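Local coordinates for protein putative endo-1,4-beta-xylanase (PDB 5MSX) that probably hydrolyses glycosidic bonds in plant pectin as a family 43 glycoside hydrolase, apparently an arabinofuranosidase acting on rhamnogalacturonan II, at residues K176-D180 and M181-D185; P108-G112 and Y113-A117; T81-P84 and S85-K88. All coordinates share one frame; numbering follows the deposited sequence.

Contact 1: residues K176-D180 and M181-D185; sequences KLNED and MITVD
Asp180 and Thr183 meet almost at a right angle, the threonine OG1 giving its proton to Asp180 OD2 at 2.6 Å on the carboxylate's syn side. Asp180 CG sits between its backbone N and carbonyl carbon (chi1 65°), which folds the acid over the following chain. Ile182 N meets Asp180 OD1 from above the carboxylate plane at 3.1 Å, and Thr183 N adds a weak bond there; two good bonds and one weak one hold the carboxylate. The Asn178 amide lies obliquely against the same threonine, OD1 3.1 Å from Thr183 CG2. The backbone is a beta hairpin of the family 43 catalytic domain, joining strand 173-177 to a weakly bonded strand at about 184-185, with Leu177 and Val184 as an antiparallel non-hydrogen-bonded pair. A type I turn from Asn178 to Met181, with positive phi at Met181, carries the chain round, and Asn178 N bonds to Thr183 O. On the buried side, Leu177 and Met181 cross nearly perpendicularly, CD2 of the leucine 4.1 Å from Met181 CE and CD1 as far from Val184 CG2. A water bridges Asn178 ND2 to Asp185 OD1, which also forms a salt bridge with Lys316 of the second subunit.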
ATOM      1  N   LYS C 176      14.046  -7.869   3.849  1.00 18.56           N
ATOM      2  CA  LYS C 176      12.739  -7.572   3.253  1.00 19.59           C
ATOM      3  C   LYS C 176      12.167  -6.267   3.798  1.00 21.14           C
ATOM      4  O   LYS C 176      12.487  -5.851   4.911  1.00 20.14           O
ATOM      5  CB  LYS C 176      11.737  -8.700   3.478  1.00 19.90           C
ATOM      6  CG  LYS C 176      12.110  -9.970   2.736  1.00 21.69           C
ATOM      7  CD  LYS C 176      11.050 -11.048   2.905  1.00 23.28           C
ATOM      8  CE  LYS C 176      11.378 -12.210   2.007  1.00 25.65           C
ATOM      9  NZ  LYS C 176      10.553 -13.380   2.383  1.00 28.30           N
ATOM     10  N   LEU C 177      11.324  -5.642   2.990  1.00 21.88           N
ATOM     11  CA  LEU C 177      10.620  -4.433   3.335  1.00 25.30           C
ATOM     12  C   LEU C 177       9.129  -4.756   3.262  1.00 29.97           C
ATOM     13  O   LEU C 177       8.667  -5.418   2.321  1.00 30.98           O
ATOM     14  CB  LEU C 177      11.000  -3.357   2.330  1.00 25.19           C
ATOM     15  CG  LEU C 177      10.773  -1.881   2.590  1.00 26.59           C
ATOM     16  CD1 LEU C 177      11.468  -1.413   3.886  1.00 26.30           C
ATOM     17  CD2 LEU C 177      11.253  -1.064   1.378  1.00 24.68           C
ATOM     18  N   ASN C 178       8.369  -4.306   4.253  1.00 33.93           N
ATOM     19  CA  ASN C 178       6.904  -4.528   4.267  1.00 35.27           C
ATOM     20  C   ASN C 178       6.170  -3.722   3.206  1.00 35.06           C
ATOM     21  O   ASN C 178       6.721  -2.769   2.663  1.00 35.06           O
ATOM     22  CB  ASN C 178       6.331  -4.215   5.659  1.00 37.23           C
ATOM     23  CG  ASN C 178       6.918  -5.098   6.745  1.00 38.42           C
ATOM     24  OD1 ASN C 178       6.868  -4.771   7.922  1.00 45.45           O
ATOM     25  ND2 ASN C 178       7.476  -6.219   6.356  1.00 41.00           N
ATOM     26  N   GLU C 179       4.902  -4.071   2.959  1.00 36.25           N
ATOM     27  CA  GLU C 179       4.070  -3.395   1.946  1.00 37.45           C
ATOM     28  C   GLU C 179       3.822  -1.937   2.230  1.00 32.64           C
ATOM     29  O   GLU C 179       3.615  -1.159   1.300  1.00 34.57           O
ATOM     30  CB  GLU C 179       2.699  -4.065   1.755  1.00 44.89           C
ATOM     31  CG  GLU C 179       2.745  -5.561   1.485  1.00 51.30           C
ATOM     32  CD  GLU C 179       2.543  -6.364   2.755  1.00 57.52           C
ATOM     33  OE1 GLU C 179       3.499  -6.432   3.573  1.00 60.07           O
ATOM     34  OE2 GLU C 179       1.424  -6.902   2.940  1.00 63.15           O
ATOM     35  N   ASP C 180       3.835  -1.553   3.499  1.00 31.63           N
ATOM     36  CA  ASP C 180       3.845  -0.131   3.854  1.00 32.44           C
ATOM     37  C   ASP C 180       5.146   0.616   3.383  1.00 29.86           C
ATOM     38  O   ASP C 180       5.203   1.840   3.461  1.00 28.25           O
ATOM     39  CB  ASP C 180       3.599   0.077   5.373  1.00 33.25           C
ATOM     40  CG  ASP C 180       4.727  -0.484   6.260  1.00 33.88           C
ATOM     41  OD1 ASP C 180       5.796  -0.872   5.759  1.00 36.31           O
ATOM     42  OD2 ASP C 180       4.534  -0.556   7.485  1.00 37.53           O
ATOM     43  N   MET C 181       6.180  -0.129   2.968  1.00 28.78           N
ATOM     44  CA  MET C 181       7.439   0.428   2.411  1.00 29.07           C
ATOM     45  C   MET C 181       8.296   1.242   3.407  1.00 28.54           C
ATOM     46  O   MET C 181       9.216   1.978   3.000  1.00 25.10           O
ATOM     47  CB  MET C 181       7.136   1.257   1.149  1.00 29.14           C
ATOM     48  CG  MET C 181       6.490   0.440   0.033  1.00 31.37           C
ATOM     49  SD  MET C 181       7.576  -0.862  -0.608  1.00 31.85           S
ATOM     50  CE  MET C 181       8.693   0.212  -1.526  1.00 31.07           C
ATOM     51  N   ILE C 182       7.980   1.134   4.707  1.00 26.51           N
ATOM     52  CA  ILE C 182       8.708   1.853   5.731  1.00 26.60           C
ATOM     53  C   ILE C 182       9.186   0.997   6.902  1.00 27.29           C
ATOM     54  O   ILE C 182       9.934   1.470   7.735  1.00 28.30           O
ATOM     55  CB  ILE C 182       7.901   3.072   6.206  1.00 27.49           C
ATOM     56  CG1 ILE C 182       6.617   2.674   6.917  1.00 27.14           C
ATOM     57  CG2 ILE C 182       7.535   3.950   5.018  1.00 25.92           C
ATOM     58  CD1 ILE C 182       5.840   3.886   7.390  1.00 30.13           C
ATOM     59  N   THR C 183       8.791  -0.263   6.946  1.00 28.50           N
ATOM     60  CA  THR C 183       9.072  -1.127   8.067  1.00 29.04           C
ATOM     61  C   THR C 183       9.995  -2.185   7.521  1.00 26.52           C
ATOM     62  O   THR C 183       9.610  -2.932   6.623  1.00 25.51           O
ATOM     63  CB  THR C 183       7.775  -1.805   8.561  1.00 30.00           C
ATOM     64  OG1 THR C 183       6.780  -0.809   8.857  1.00 33.98           O
ATOM     65  CG2 THR C 183       8.043  -2.657   9.784  1.00 31.06           C
ATOM     66  N   VAL C 184      11.187  -2.266   8.085  1.00 24.00           N
ATOM     67  CA  VAL C 184      12.148  -3.240   7.692  1.00 26.55           C
ATOM     68  C   VAL C 184      11.878  -4.514   8.452  1.00 28.09           C
ATOM     69  O   VAL C 184      11.547  -4.457   9.609  1.00 27.40           O
ATOM     70  CB  VAL C 184      13.578  -2.759   7.966  1.00 26.46           C
ATOM     71  CG1 VAL C 184      14.570  -3.820   7.513  1.00 27.86           C
ATOM     72  CG2 VAL C 184      13.821  -1.444   7.233  1.00 26.88           C
ATOM     73  N   ASP C 185      12.035  -5.662   7.800  1.00 28.96           N
ATOM     74  CA  ASP C 185      11.825  -6.956   8.459  1.00 31.88           C
ATOM     75  C   ASP C 185      12.947  -7.252   9.451  1.00 32.57           C
ATOM     76  O   ASP C 185      14.122  -6.868   9.239  1.00 30.68           O
ATOM     77  CB  ASP C 185      11.774  -8.074   7.418  1.00 34.25           C
ATOM     78  CG  ASP C 185      11.316  -9.401   7.988  1.00 36.30           C
ATOM     79  OD1 ASP C 185      10.185  -9.487   8.526  1.00 39.52           O
ATOM     80  OD2 ASP C 185      12.085 -10.369   7.873  1.00 39.79           O
TER
HETATM   81  O   HOH W   1      14.165 -10.078   5.666  1.00 20.47           O
HETATM   82  O   HOH W   2       8.014  -7.497   8.507  1.00 42.72           O

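Contact 2: residues P108-G112 and Y113-A117; sequences PTING and YMYPA
Tyr115 and Ile110 cross at about a right angle, CD1 of the ring 3.8 Å from Ile110 CB. With CG anti to its carbonyl carbon, a chi1 of -64° carries the tyrosine ring to the side of Ile110. Ile110 O lies at the edge of that ring, in its plane, 3.5 Å from CE1. A water in the same plane receives the proton of Tyr115 OH and donates to Ile110 O; the hydroxyl has a further partner in Thr140 N. These groups belong to a beta hairpin with a two-residue loop, whose strands 109-110 and 113-119 are joined by a type I' turn from Ile110 to Tyr113. Ile110 and Tyr113 form the hydrogen-bonded pair, Ile110 N reaching Tyr113 O at 2.7 Å, and Tyr115 N bonds to Pro108 O at 3.1 Å. Asn111 and Gly112 both have positive phi, as a type I' turn requires. Tyr113 swings its ring (chi1 -68°) over this turn: Gly112 O lies over one face, and Asn111 O comes up at the edge, 3.4 Å from CD1. On the other face of the hairpin, Thr109 and Met114 form the non-hydrogen-bonded pair, Met114 CG standing 3.6 Å from Thr109 OG1. That hydroxyl oxygen is also bonded to the backbone N of Asp154, a residue predicted to tune the catalytic acid.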
ATOM      1  N   PRO C 108      16.857   8.464   1.729  1.00 21.57           N
ATOM      2  CA  PRO C 108      18.166   9.122   1.814  1.00 21.17           C
ATOM      3  C   PRO C 108      18.861   8.934   3.148  1.00 22.78           C
ATOM      4  O   PRO C 108      18.276   8.402   4.107  1.00 22.69           O
ATOM      5  CB  PRO C 108      17.825  10.576   1.528  1.00 21.57           C
ATOM      6  CG  PRO C 108      16.462  10.733   2.103  1.00 22.08           C
ATOM      7  CD  PRO C 108      15.756   9.443   1.814  1.00 21.58           C
ATOM      8  N   THR C 109      20.140   9.312   3.193  1.00 23.54           N
ATOM      9  CA  THR C 109      20.929   9.239   4.419  1.00 23.02           C
ATOM     10  C   THR C 109      21.096  10.656   4.953  1.00 23.74           C
ATOM     11  O   THR C 109      21.786  11.470   4.353  1.00 23.72           O
ATOM     12  CB  THR C 109      22.247   8.534   4.169  1.00 22.77           C
ATOM     13  OG1 THR C 109      21.956   7.205   3.738  1.00 21.19           O
ATOM     14  CG2 THR C 109      23.127   8.473   5.426  1.00 22.02           C
ATOM     15  N   ILE C 110      20.403  10.950   6.058  1.00 24.74           N
ATOM     16  CA  ILE C 110      20.277  12.332   6.549  1.00 25.73           C
ATOM     17  C   ILE C 110      20.991  12.418   7.887  1.00 24.54           C
ATOM     18  O   ILE C 110      20.704  11.649   8.814  1.00 25.58           O
ATOM     19  CB  ILE C 110      18.808  12.797   6.601  1.00 26.06           C
ATOM     20  CG1 ILE C 110      18.127  12.525   5.248  1.00 25.85           C
ATOM     21  CG2 ILE C 110      18.716  14.286   6.925  1.00 27.32           C
ATOM     22  CD1 ILE C 110      16.744  13.137   5.044  1.00 25.21           C
ATOM     23  N   ASN C 111      21.987  13.307   7.935  1.00 24.86           N
ATOM     24  CA  ASN C 111      22.927  13.419   9.065  1.00 24.63           C
ATOM     25  C   ASN C 111      23.466  12.074   9.493  1.00 25.10           C
ATOM     26  O   ASN C 111      23.489  11.763  10.671  1.00 25.29           O
ATOM     27  CB  ASN C 111      22.278  14.181  10.231  1.00 26.10           C
ATOM     28  CG  ASN C 111      21.816  15.557   9.810  1.00 26.18           C
ATOM     29  OD1 ASN C 111      22.518  16.268   9.096  1.00 27.49           O
ATOM     30  ND2 ASN C 111      20.624  15.930  10.211  1.00 28.09           N
ATOM     31  N   GLY C 112      23.883  11.265   8.511  1.00 23.62           N
ATOM     32  CA  GLY C 112      24.447   9.929   8.765  1.00 22.72           C
ATOM     33  C   GLY C 112      23.504   8.733   8.873  1.00 21.22           C
ATOM     34  O   GLY C 112      23.962   7.593   9.062  1.00 21.48           O
ATOM     35  N   TYR C 113      22.197   8.949   8.756  1.00 22.60           N
ATOM     36  CA  TYR C 113      21.230   7.874   9.052  1.00 23.04           C
ATOM     37  C   TYR C 113      20.128   7.799   8.008  1.00 21.68           C
ATOM     38  O   TYR C 113      19.679   8.814   7.504  1.00 20.11           O
ATOM     39  CB  TYR C 113      20.627   8.042  10.469  1.00 24.05           C
ATOM     40  CG  TYR C 113      21.630   7.804  11.564  1.00 25.77           C
ATOM     41  CD1 TYR C 113      22.455   8.819  12.012  1.00 28.01           C
ATOM     42  CD2 TYR C 113      21.766   6.554  12.142  1.00 27.10           C
ATOM     43  CE1 TYR C 113      23.385   8.590  13.020  1.00 30.50           C
ATOM     44  CE2 TYR C 113      22.681   6.322  13.147  1.00 28.62           C
ATOM     45  CZ  TYR C 113      23.487   7.344  13.571  1.00 30.78           C
ATOM     46  OH  TYR C 113      24.411   7.092  14.543  1.00 36.71           O
ATOM     47  N   MET C 114      19.701   6.576   7.698  1.00 21.95           N
ATOM     48  CA  MET C 114      18.675   6.369   6.684  1.00 22.39           C
ATOM     49  C   MET C 114      17.280   6.656   7.245  1.00 23.71           C
ATOM     50  O   MET C 114      16.988   6.219   8.358  1.00 24.87           O
ATOM     51  CB  MET C 114      18.747   4.944   6.170  1.00 21.61           C
ATOM     52  CG  MET C 114      20.061   4.674   5.430  1.00 21.06           C
ATOM     53  SD  MET C 114      20.213   2.977   4.894  1.00 20.97           S
ATOM     54  CE  MET C 114      20.022   2.051   6.428  1.00 22.75           C
ATOM     55  N   TYR C 115      16.464   7.354   6.452  1.00 24.56           N
ATOM     56  CA  TYR C 115      15.049   7.631   6.719  1.00 27.40           C
ATOM     57  C   TYR C 115      14.175   7.332   5.499  1.00 27.09           C
ATOM     58  O   TYR C 115      14.553   7.666   4.378  1.00 24.40           O
ATOM     59  CB  TYR C 115      14.823   9.110   7.030  1.00 29.75           C
ATOM     60  CG  TYR C 115      15.512   9.575   8.274  1.00 32.71           C
ATOM     61  CD1 TYR C 115      16.861   9.923   8.251  1.00 30.46           C
ATOM     62  CD2 TYR C 115      14.807   9.681   9.486  1.00 33.73           C
ATOM     63  CE1 TYR C 115      17.506  10.330   9.407  1.00 33.67           C
ATOM     64  CE2 TYR C 115      15.427  10.113  10.639  1.00 34.05           C
ATOM     65  CZ  TYR C 115      16.778  10.429  10.613  1.00 35.71           C
ATOM     66  OH  TYR C 115      17.404  10.841  11.772  1.00 33.14           O
ATOM     67  N   PRO C 116      12.973   6.771   5.730  1.00 27.75           N
ATOM     68  CA  PRO C 116      11.953   6.697   4.683  1.00 27.16           C
ATOM     69  C   PRO C 116      11.175   7.996   4.524  1.00 27.43           C
ATOM     70  O   PRO C 116      10.734   8.586   5.507  1.00 29.91           O
ATOM     71  CB  PRO C 116      11.043   5.579   5.179  1.00 29.44           C
ATOM     72  CG  PRO C 116      11.130   5.647   6.671  1.00 29.04           C
ATOM     73  CD  PRO C 116      12.515   6.145   6.990  1.00 28.56           C
ATOM     74  N   ALA C 117      11.023   8.445   3.283  1.00 25.90           N
ATOM     75  CA  ALA C 117      10.274   9.644   2.969  1.00 25.55           C
ATOM     76  C   ALA C 117       9.276   9.319   1.873  1.00 25.68           C
ATOM     77  O   ALA C 117       9.477   8.358   1.121  1.00 25.25           O
ATOM     78  CB  ALA C 117      11.202  10.769   2.539  1.00 26.17           C
TER
HETATM   79  O   HOH W   3      19.937  11.621  11.423  1.00 26.73           O

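Contact 3: residues T81-P84 and S85-K88; sequences TYFP and SAAK
Ala86 sets its methyl over one face of the Phe83 ring, displaced toward the rim, CB standing 3.9 Å from the ring centroid and 14° off the normal. This CH-pi contact is the compact part of the turn. Phe83 CG is anti to the backbone N (chi1 -157°), which turns the ring back under the residues that follow. Ser85 OG approaches the same ring obliquely, at 3.4 Å from CE1, but its strongest polar partner is Asp133 OD1. Around the pair, Ile110 touches both Phe83 and Ala86, Pro108 packs on Phe83, and Phe135 touches Ser85 and Ala86, so that the aromatic side of the turn is sunk among residues of the neighbouring hairpin and loop.

The backbone makes a short 3-10 turn in the loop between strands 78-79 and 91-92. Ala86 N bonds to Phe83 O at 3.0 Å, and Ala87 N bonds to Pro84 O at 3.2 Å. Just before it lies an ST turn, in which Thr81 OG1 accepts from Phe83 N at 3.0 Å and also bonds to Pro65 O.

The outer part is looser. Pro84 is exposed, and Ala87 is partly so; the methyl groups Thr81 CG2 and Ala87 CB meet at 3.9 Å, a single apolar touch at the margin. Thr81 holds CG2 between its backbone N and carbonyl carbon, which leaves the hydroxyl to serve the ST turn while the methyl faces Ala87.

The chemistry implies a division of labour: backbone bonds set the course of the turn, apolar contacts seat its buried side, and the hydroxyls of Thr81 and Ser85 link it to the surrounding chain.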
ATOM      1  N   THR C  81      14.200  22.670  -3.604  1.00 29.33           N
ATOM      2  CA  THR C  81      14.375  21.368  -3.003  1.00 30.44           C
ATOM      3  C   THR C  81      13.094  20.560  -3.201  1.00 34.90           C
ATOM      4  O   THR C  81      12.031  21.133  -3.463  1.00 34.93           O
ATOM      5  CB  THR C  81      14.763  21.439  -1.516  1.00 31.85           C
ATOM      6  OG1 THR C  81      14.854  20.113  -0.978  1.00 32.14           O
ATOM      7  CG2 THR C  81      13.753  22.270  -0.671  1.00 33.18           C
ATOM      8  N   TYR C  82      13.224  19.231  -3.123  1.00 33.22           N
ATOM      9  CA  TYR C  82      12.088  18.301  -3.186  1.00 30.28           C
ATOM     10  C   TYR C  82      11.750  17.786  -1.787  1.00 29.92           C
ATOM     11  O   TYR C  82      10.806  17.033  -1.635  1.00 29.86           O
ATOM     12  CB  TYR C  82      12.355  17.118  -4.182  1.00 28.06           C
ATOM     13  CG  TYR C  82      13.519  16.199  -3.817  1.00 26.18           C
ATOM     14  CD1 TYR C  82      13.359  15.133  -2.932  1.00 25.38           C
ATOM     15  CD2 TYR C  82      14.785  16.403  -4.353  1.00 25.96           C
ATOM     16  CE1 TYR C  82      14.422  14.293  -2.608  1.00 26.11           C
ATOM     17  CE2 TYR C  82      15.844  15.572  -4.041  1.00 25.48           C
ATOM     18  CZ  TYR C  82      15.668  14.514  -3.174  1.00 26.09           C
ATOM     19  OH  TYR C  82      16.740  13.721  -2.860  1.00 25.96           O
ATOM     20  N   PHE C  83      12.511  18.198  -0.772  1.00 28.99           N
ATOM     21  CA  PHE C  83      12.383  17.665   0.580  1.00 29.88           C
ATOM     22  C   PHE C  83      12.548  18.820   1.582  1.00 32.25           C
ATOM     23  O   PHE C  83      13.587  18.913   2.254  1.00 31.71           O
ATOM     24  CB  PHE C  83      13.458  16.594   0.778  1.00 27.89           C
ATOM     25  CG  PHE C  83      13.176  15.575   1.850  1.00 27.03           C
ATOM     26  CD1 PHE C  83      12.416  15.858   2.993  1.00 29.36           C
ATOM     27  CD2 PHE C  83      13.779  14.330   1.757  1.00 26.16           C
ATOM     28  CE1 PHE C  83      12.230  14.891   3.977  1.00 28.44           C
ATOM     29  CE2 PHE C  83      13.602  13.364   2.732  1.00 27.14           C
ATOM     30  CZ  PHE C  83      12.831  13.647   3.854  1.00 28.88           C
ATOM     31  N   PRO C  84      11.505  19.682   1.714  1.00 33.55           N
ATOM     32  CA  PRO C  84      11.588  20.888   2.565  1.00 33.93           C
ATOM     33  C   PRO C  84      12.122  20.677   3.969  1.00 33.82           C
ATOM     34  O   PRO C  84      13.048  21.370   4.363  1.00 35.20           O
ATOM     35  CB  PRO C  84      10.147  21.404   2.565  1.00 34.11           C
ATOM     36  CG  PRO C  84       9.666  21.039   1.202  1.00 34.22           C
ATOM     37  CD  PRO C  84      10.204  19.631   1.018  1.00 34.04           C
ATOM     38  N   SER C  85      11.627  19.690   4.695  1.00 34.57           N
ATOM     39  CA  SER C  85      12.115  19.486   6.054  1.00 35.65           C
ATOM     40  C   SER C  85      13.618  19.157   6.171  1.00 37.13           C
ATOM     41  O   SER C  85      14.220  19.398   7.220  1.00 36.74           O
ATOM     42  CB  SER C  85      11.272  18.445   6.802  1.00 36.49           C
ATOM     43  OG  SER C  85      11.646  17.107   6.505  1.00 39.14           O
ATOM     44  N   ALA C  86      14.229  18.610   5.121  1.00 34.86           N
ATOM     45  CA  ALA C  86      15.620  18.177   5.200  1.00 32.66           C
ATOM     46  C   ALA C  86      16.569  19.122   4.493  1.00 32.20           C
ATOM     47  O   ALA C  86      17.762  18.835   4.429  1.00 35.65           O
ATOM     48  CB  ALA C  86      15.761  16.773   4.620  1.00 33.79           C
ATOM     49  N   ALA C  87      16.057  20.244   3.998  1.00 32.00           N
ATOM     50  CA  ALA C  87      16.787  21.154   3.115  1.00 34.10           C
ATOM     51  C   ALA C  87      18.094  21.786   3.669  1.00 34.36           C
ATOM     52  O   ALA C  87      18.907  22.256   2.908  1.00 34.20           O
ATOM     53  CB  ALA C  87      15.861  22.253   2.632  1.00 33.99           C
ATOM     54  N   LYS C  88      18.278  21.805   4.974  1.00 35.55           N
ATOM     55  CA  LYS C  88      19.493  22.326   5.573  1.00 36.94           C
ATOM     56  C   LYS C  88      20.206  21.260   6.387  1.00 33.99           C
ATOM     57  O   LYS C  88      21.137  21.556   7.128  1.00 36.74           O
ATOM     58  CB  LYS C  88      19.135  23.541   6.424  1.00 43.81           C
ATOM     59  CG  LYS C  88      18.211  24.514   5.682  1.00 45.71           C
ATOM     60  CD  LYS C  88      18.353  25.926   6.204  1.00 53.16           C
ATOM     61  CE  LYS C  88      17.157  26.789   5.827  1.00 57.11           C
ATOM     62  NZ  LYS C  88      17.228  28.123   6.495  1.00 58.88           N
TER

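Overall arrangement
The three turns lie in series along the chain, all within the family 43 catalytic region, and contact 2 touches both of the others. Its centre is about 12 Å from that of contact 3, and Ala117 CB meets Phe83 CE2 at 3.5 Å while Ile110 CD1 lies 3.8 Å from Ala86 CB. Toward contact 1, whose centre is about 16 Å away, Pro116 CB packs on Ile182 CG2 at 3.9 Å. Contact 2 is also beside the probable active site: the Thr109 side chain is about 5 Å from that of Asp154 and about 8 Å from a bound calcium ion. Contacts 1 and 3, their nearest atoms about 11 Å apart, lie away from it.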